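Local coordinates for fiber protein 2 (Human adenovirus type 41, PDB 2BZV) that forms the receptor-binding head of the trimeric short fibre that projects from the capsid vertices and probably helps attach the virion to host cells, at residues G80-N84 with C85-S89; N140-S144 with G145-T149. All blocks are in the same frame, centred on the assembly; numbering follows the deposited sequence.

Interaction 1: residues G80-N84 with C85-S89; sequences GNLLN and CALES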
ATOM      1  N   GLY A  80      -4.259  15.381  18.211  1.00  9.57           N
ATOM      2  CA  GLY A  80      -4.481  15.094  16.793  1.00  9.25           C
ATOM      3  C   GLY A  80      -5.158  16.198  16.007  1.00  9.00           C
ATOM      4  O   GLY A  80      -5.744  15.941  14.951  1.00  9.66           O
ATOM      5  N   ASN A  81      -5.081  17.440  16.490  1.00  9.32           N
ATOM      6  CA  ASN A  81      -5.619  18.583  15.764  1.00  9.48           C
ATOM      7  C   ASN A  81      -4.535  19.260  14.946  1.00  9.12           C
ATOM      8  O   ASN A  81      -3.443  19.532  15.459  1.00  9.63           O
ATOM      9  CB  ASN A  81      -6.186  19.625  16.740  1.00 10.18           C
ATOM     10  CG  ASN A  81      -7.340  19.086  17.509  1.00 11.10           C
ATOM     11  OD1 ASN A  81      -8.412  18.837  16.953  1.00 11.70           O
ATOM     12  ND2 ASN A  81      -7.128  18.858  18.796  1.00 15.77           N
ATOM     13  N   LEU A  82      -4.841  19.582  13.691  1.00  9.25           N
ATOM     14  CA  LEU A  82      -3.909  20.303  12.841  1.00  9.41           C
ATOM     15  C   LEU A  82      -3.681  21.716  13.382  1.00  9.75           C
ATOM     16  O   LEU A  82      -4.624  22.443  13.665  1.00 11.51           O
ATOM     17  CB  LEU A  82      -4.474  20.383  11.422  1.00  9.45           C
ATOM     18  CG  LEU A  82      -3.565  21.038  10.378  1.00  9.61           C
ATOM     19  CD1 LEU A  82      -2.368  20.151  10.027  1.00  9.84           C
ATOM     20  CD2 LEU A  82      -4.359  21.393   9.137  1.00 11.39           C
ATOM     21  N   LEU A  83      -2.416  22.087  13.512  1.00  9.73           N
ATOM     22  CA  LEU A  83      -2.039  23.417  13.969  1.00 10.70           C
ATOM     23  C   LEU A  83      -1.734  24.295  12.769  1.00 11.52           C
ATOM     24  O   LEU A  83      -1.566  23.814  11.647  1.00 12.41           O
ATOM     25  CB  LEU A  83      -0.843  23.328  14.915  1.00 10.90           C
ATOM     26  CG  LEU A  83      -1.100  22.512  16.188  1.00 12.15           C
ATOM     27  CD1 LEU A  83       0.208  22.304  16.935  1.00 14.15           C
ATOM     28  CD2 LEU A  83      -2.158  23.206  17.041  1.00 16.04           C
ATOM     29  N   ASN A  84      -1.662  25.604  13.003  1.00 13.56           N
ATOM     30  CA  ASN A  84      -1.441  26.545  11.922  0.50 14.49           C
ATOM     31  C   ASN A  84      -0.217  26.175  11.087  1.00 13.63           C
ATOM     32  O   ASN A  84       0.870  25.947  11.635  1.00 14.35           O
ATOM     33  CB  ASN A  84      -1.283  27.950  12.508  0.50 16.14           C
ATOM     34  CG  ASN A  84      -1.195  28.993  11.427  0.50 19.74           C
ATOM     35  OD1 ASN A  84      -2.166  29.243  10.717  0.50 23.62           O
ATOM     36  ND2 ASN A  84      -0.025  29.602  11.286  0.50 24.60           N
ATOM     37  N   CYS A  85      -0.409  26.129   9.769  1.00 12.25           N
ATOM     38  CA  CYS A  85       0.646  25.687   8.873  1.00 11.63           C
ATOM     39  C   CYS A  85       0.277  26.083   7.453  1.00 11.22           C
ATOM     40  O   CYS A  85      -0.675  26.842   7.256  1.00 12.08           O
ATOM     41  CB  CYS A  85       0.866  24.177   9.012  1.00 11.31           C
ATOM     42  SG  CYS A  85      -0.519  23.180   8.426  1.00 10.75           S
ATOM     43  N   ALA A  86       1.026  25.573   6.478  1.00 11.29           N
ATOM     44  CA  ALA A  86       0.830  25.971   5.084  1.00 11.44           C
ATOM     45  C   ALA A  86      -0.508  25.502   4.508  1.00 10.89           C
ATOM     46  O   ALA A  86      -0.945  26.046   3.493  1.00 11.75           O
ATOM     47  CB  ALA A  86       1.958  25.453   4.222  1.00 12.51           C
ATOM     48  N   LEU A  87      -1.119  24.472   5.093  1.00 10.46           N
ATOM     49  CA  LEU A  87      -2.394  23.947   4.618  1.00 10.49           C
ATOM     50  C   LEU A  87      -3.537  24.710   5.250  1.00 10.73           C
ATOM     51  O   LEU A  87      -3.596  24.855   6.464  1.00 11.48           O
ATOM     52  CB  LEU A  87      -2.504  22.472   5.029  1.00 10.24           C
ATOM     53  CG  LEU A  87      -3.843  21.774   4.724  1.00 10.58           C
ATOM     54  CD1 LEU A  87      -4.202  21.803   3.240  1.00 12.11           C
ATOM     55  CD2 LEU A  87      -3.797  20.342   5.244  1.00 10.67           C
ATOM     56  N   GLU A  88      -4.490  25.136   4.424  1.00 11.00           N
ATOM     57  CA  GLU A  88      -5.718  25.774   4.910  0.50 12.61           C
ATOM     58  C   GLU A  88      -6.486  24.775   5.790  1.00 11.49           C
ATOM     59  O   GLU A  88      -6.999  23.773   5.280  1.00 11.15           O
ATOM     60  CB  GLU A  88      -6.547  26.233   3.687  0.50 13.09           C
ATOM     61  CG  GLU A  88      -7.976  26.764   3.915  0.50 16.72           C
ATOM     62  CD  GLU A  88      -8.654  27.284   2.629  0.55 20.27           C
ATOM     63  OE1 GLU A  88      -6.773  28.904   4.794  0.60 21.32           O
ATOM     64  OE2 GLU A  88      -5.051  29.518   3.558  0.60 23.14           O
ATOM     65  N   SER A  89      -6.597  25.054   7.092  1.00 12.17           N
ATOM     66  CA  SER A  89      -7.191  24.060   7.991  0.50 13.11           C
ATOM     67  C   SER A  89      -8.661  23.768   7.686  1.00 12.16           C
ATOM     68  O   SER A  89      -9.132  22.659   7.945  1.00 12.74           O
ATOM     69  CB  SER A  89      -7.043  24.481   9.453  0.50 14.03           C
ATOM     70  OG  SER A  89      -7.793  25.655   9.684  0.50 16.09           O
TER
HETATM   71  O   HOH W   1       0.380  29.631   8.667  1.00 52.93           O
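Leu-82 and Cys-85 meet on the inner side of a bend in the long connection between strands 69-76 and 93-94 of the fibre knob, an antiparallel beta-sheet domain. Residues 80-89 form neither helix nor regular strand until the start of a 3-10 turn at Ser-89, and the chain doubles back so that the leucine can touch residues three, five and seven places further on. The chi1 of -176° sets CG of Leu-82 beside its own carbonyl carbon, and the branch there parts the two methyl groups: CD1 lies 3.9 Å from Cys-85 SG, while CD2 comes within 4.1 Å of Leu-87 CD2. The two leucine side chains cross at about a right angle and touch through their CD2 methyls. The same CD2 of Leu-82 is also 4.1 Å from Ser-89 CA, where the chain completes its return. A branched, wholly apolar side chain suits this place because it can serve several partners at once; Trp-92 and Phe-76 add further apolar cover.

Asn-84, in the extended chain just before the cysteine, faces outward. In the conformer described, one of two, a water may weakly bridge its amide ND2 and Cys-85 O.

Cysteine fits the bend because sulfur is large enough to pack against the leucine and against Leu-74 and Pro-75 of strand 69-76, yet can still serve as a poor acceptor. The chi1 of 67° places SG over its own backbone, between N and the carbonyl carbon. There it receives a weak bond from two residues on: Leu-87 N lies 3.6 Å from Cys-85 SG, with an N-H...S angle of 156°.

Interaction 2: residues N140-S144 with G145-T149; sequences NEINS and GYAFT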
ATOM      1  N   ASN A 140       6.959  12.934  13.019  1.00  9.71           N
ATOM      2  CA  ASN A 140       7.136  13.473  14.360  1.00  9.54           C
ATOM      3  C   ASN A 140       8.436  14.237  14.578  1.00  9.84           C
ATOM      4  O   ASN A 140       9.001  14.193  15.669  1.00 10.34           O
ATOM      5  CB  ASN A 140       6.933  12.361  15.402  1.00  9.60           C
ATOM      6  CG  ASN A 140       5.517  11.812  15.368  1.00  9.02           C
ATOM      7  OD1 ASN A 140       4.590  12.485  14.914  1.00  9.24           O
ATOM      8  ND2 ASN A 140       5.339  10.613  15.891  1.00  9.78           N
ATOM      9  N   GLU A 141       8.880  14.960  13.554  1.00  9.88           N
ATOM     10  CA  GLU A 141      10.015  15.862  13.721  1.00 11.09           C
ATOM     11  C   GLU A 141       9.476  17.166  14.301  1.00 10.42           C
ATOM     12  O   GLU A 141       9.272  18.152  13.585  1.00 11.38           O
ATOM     13  CB  GLU A 141      10.708  16.093  12.387  1.00 12.31           C
ATOM     14  CG  GLU A 141      12.052  16.799  12.524  1.00 16.46           C
ATOM     15  CD  GLU A 141      12.731  16.934  11.181  1.00 23.02           C
ATOM     16  OE1 GLU A 141      13.335  15.947  10.722  1.00 26.13           O
ATOM     17  OE2 GLU A 141      12.650  18.034  10.596  1.00 29.08           O
ATOM     18  N   ILE A 142       9.208  17.136  15.602  1.00 10.36           N
ATOM     19  CA  ILE A 142       8.499  18.223  16.277  1.00  9.99           C
ATOM     20  C   ILE A 142       8.719  18.019  17.770  1.00  9.79           C
ATOM     21  O   ILE A 142       8.904  16.876  18.213  1.00 10.49           O
ATOM     22  CB  ILE A 142       6.986  18.236  15.883  1.00  9.86           C
ATOM     23  CG1 ILE A 142       6.291  19.529  16.307  1.00 10.98           C
ATOM     24  CG2 ILE A 142       6.280  16.982  16.416  1.00 10.36           C
ATOM     25  CD1 ILE A 142       4.984  19.755  15.562  1.00 12.03           C
ATOM     26  N   ASN A 143       8.712  19.094  18.557  1.00  9.88           N
ATOM     27  CA  ASN A 143       9.019  18.957  19.982  1.00 10.53           C
ATOM     28  C   ASN A 143       7.837  18.495  20.828  1.00 11.45           C
ATOM     29  O   ASN A 143       8.049  17.938  21.906  1.00 13.60           O
ATOM     30  CB  ASN A 143       9.560  20.273  20.537  1.00 10.56           C
ATOM     31  CG  ASN A 143      10.932  20.596  20.009  1.00  9.44           C
ATOM     32  OD1 ASN A 143      11.726  19.701  19.698  1.00 10.98           O
ATOM     33  ND2 ASN A 143      11.232  21.885  19.921  1.00 10.21           N
ATOM     34  N   SER A 144       6.617  18.750  20.366  1.00 11.64           N
ATOM     35  CA  SER A 144       5.374  18.426  21.083  0.50 12.42           C
ATOM     36  C   SER A 144       4.405  17.869  20.053  1.00 11.13           C
ATOM     37  O   SER A 144       4.436  18.332  18.917  1.00 11.06           O
ATOM     38  CB  SER A 144       4.744  19.686  21.720  0.55 13.27           C
ATOM     39  OG  SER A 144       5.544  20.260  22.730  0.55 15.78           O
ATOM     40  N   GLY A 145       3.510  16.976  20.436  1.00 10.16           N
ATOM     41  CA  GLY A 145       2.478  16.537  19.495  1.00  9.80           C
ATOM     42  C   GLY A 145       3.053  15.652  18.403  1.00  8.98           C
ATOM     43  O   GLY A 145       3.894  14.784  18.668  1.00  9.50           O
ATOM     44  N   TYR A 146       2.584  15.871  17.171  1.00  8.61           N
ATOM     45  CA  TYR A 146       2.888  14.976  16.061  1.00  8.44           C
ATOM     46  C   TYR A 146       3.141  15.787  14.814  1.00  8.15           C
ATOM     47  O   TYR A 146       2.760  16.968  14.739  1.00  8.38           O
ATOM     48  CB  TYR A 146       1.673  14.062  15.798  1.00  8.90           C
ATOM     49  CG  TYR A 146       1.306  13.239  17.019  1.00  8.88           C
ATOM     50  CD1 TYR A 146       1.922  12.019  17.276  1.00  9.10           C
ATOM     51  CD2 TYR A 146       0.360  13.696  17.942  1.00  9.38           C
ATOM     52  CE1 TYR A 146       1.599  11.272  18.400  1.00  9.83           C
ATOM     53  CE2 TYR A 146       0.043  12.958  19.081  1.00  9.89           C
ATOM     54  CZ  TYR A 146       0.673  11.752  19.304  1.00 10.27           C
ATOM     55  OH  TYR A 146       0.369  11.011  20.423  1.00 12.35           O
ATOM     56  N   ALA A 147       3.753  15.172  13.807  1.00  8.10           N
ATOM     57  CA  ALA A 147       3.931  15.880  12.558  1.00  8.21           C
ATOM     58  C   ALA A 147       4.191  14.935  11.405  1.00  7.87           C
ATOM     59  O   ALA A 147       4.672  13.806  11.582  1.00  8.55           O
ATOM     60  CB  ALA A 147       5.106  16.874  12.654  1.00  9.13           C
ATOM     61  N   PHE A 148       3.888  15.432  10.214  1.00  7.73           N
ATOM     62  CA  PHE A 148       4.430  14.888   8.970  1.00  7.92           C
ATOM     63  C   PHE A 148       5.317  15.954   8.351  1.00  7.92           C
ATOM     64  O   PHE A 148       4.912  17.118   8.275  1.00  8.95           O
ATOM     65  CB  PHE A 148       3.346  14.619   7.928  1.00  8.96           C
ATOM     66  CG  PHE A 148       2.268  13.669   8.337  1.00  9.87           C
ATOM     67  CD1 PHE A 148       2.508  12.308   8.358  1.00 11.19           C
ATOM     68  CD2 PHE A 148       1.009  14.121   8.626  1.00 14.11           C
ATOM     69  CE1 PHE A 148       1.520  11.415   8.716  1.00 12.00           C
ATOM     70  CE2 PHE A 148       0.012  13.228   8.981  1.00 14.81           C
ATOM     71  CZ  PHE A 148       0.274  11.882   9.039  1.00 13.65           C
ATOM     72  N   THR A 149       6.495  15.547   7.865  1.00  8.27           N
ATOM     73  CA  THR A 149       7.334  16.448   7.087  1.00  9.24           C
ATOM     74  C   THR A 149       7.585  15.768   5.754  1.00  8.95           C
ATOM     75  O   THR A 149       8.237  14.731   5.694  1.00 10.05           O
ATOM     76  CB  THR A 149       8.659  16.786   7.779  1.00 10.34           C
ATOM     77  OG1 THR A 149       8.364  17.331   9.079  1.00 11.08           O
ATOM     78  CG2 THR A 149       9.447  17.779   6.937  1.00 13.04           C
TER
HETATM   79  O   HOH W   2       7.680  15.295  10.921  1.00 10.65           O
HETATM   80  O   HOH W   3      10.361  18.976  10.001  1.00 23.65           O
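Asn-140 and Ala-147 are joined where the loop after strand 135-139 turns into strand 146-153, through a nearly straight backbone bond (177°) from Asn-140 N to Ala-147 O of 2.8 Å. The reciprocal bond comes from a side chain: Ala-147 N donates to Asn-140 OD1 at 3.0 Å, lying in the plane of that carbonyl. The backbone oxygen of Asn-140 takes the weak bond from Ile-142 N that closes an inverse gamma turn centred on Glu-141; the Asn-140 backbone also bonds to that of Asn-117. Asparagine suits the place twice over, since it tolerates the positive phi here and its short amide reaches the strand. Its other end is held too, ND2 bonding to the backbone oxygens of Tyr-114 and Pro-109, which fixes the amide's rotation. Tyr-146 runs beside it, pointing the same way, with amide and ring planes 58° apart; Asn-140 OD1 sits at the ring's edge, 3.6 Å from Tyr-146 CD1, and the tyrosine hydroxyl goes on to Glu-172.

On the apolar side, Ile-142 CG2 rests 3.9 Å from Ala-147 CB, a methyl small enough to let the isoleucine lie close over the strand; Ile-142 CD1 extends to Tyr-146 O at 3.7 Å. Toward solvent, two waters link Thr-149 OG1 to Glu-141, one through the glutamate's backbone N and one through OE2.

Gly-145 closes the turn with positive phi, where a CB would clash with Ser-144 O. The whole is a beta-hairpin connection, the HI loop, in the knob's antiparallel beta-sandwich, with an asparagine amide standing in for a backbone carbonyl.

Overall arrangement
Interactions 1 and 2 do not touch: their centres are 12 Å apart and their nearest atoms about 5 Å. What relates them is strand 69-76. Residues 80-89 follow it in the chain and fold back so that Cys-85 packs on Leu-74 and Pro-75, whereas strand 146-153 is its antiparallel neighbour, with Tyr-146 and Phe-148 hydrogen-bonded through the backbone to Phe-76 and Leu-74. Pro-75 is met from both contacts, by Cys-85 of interaction 1 and Ile-142 of interaction 2. Both belong to the knob domain of a single subunit; neither is touched by another chain of the trimer.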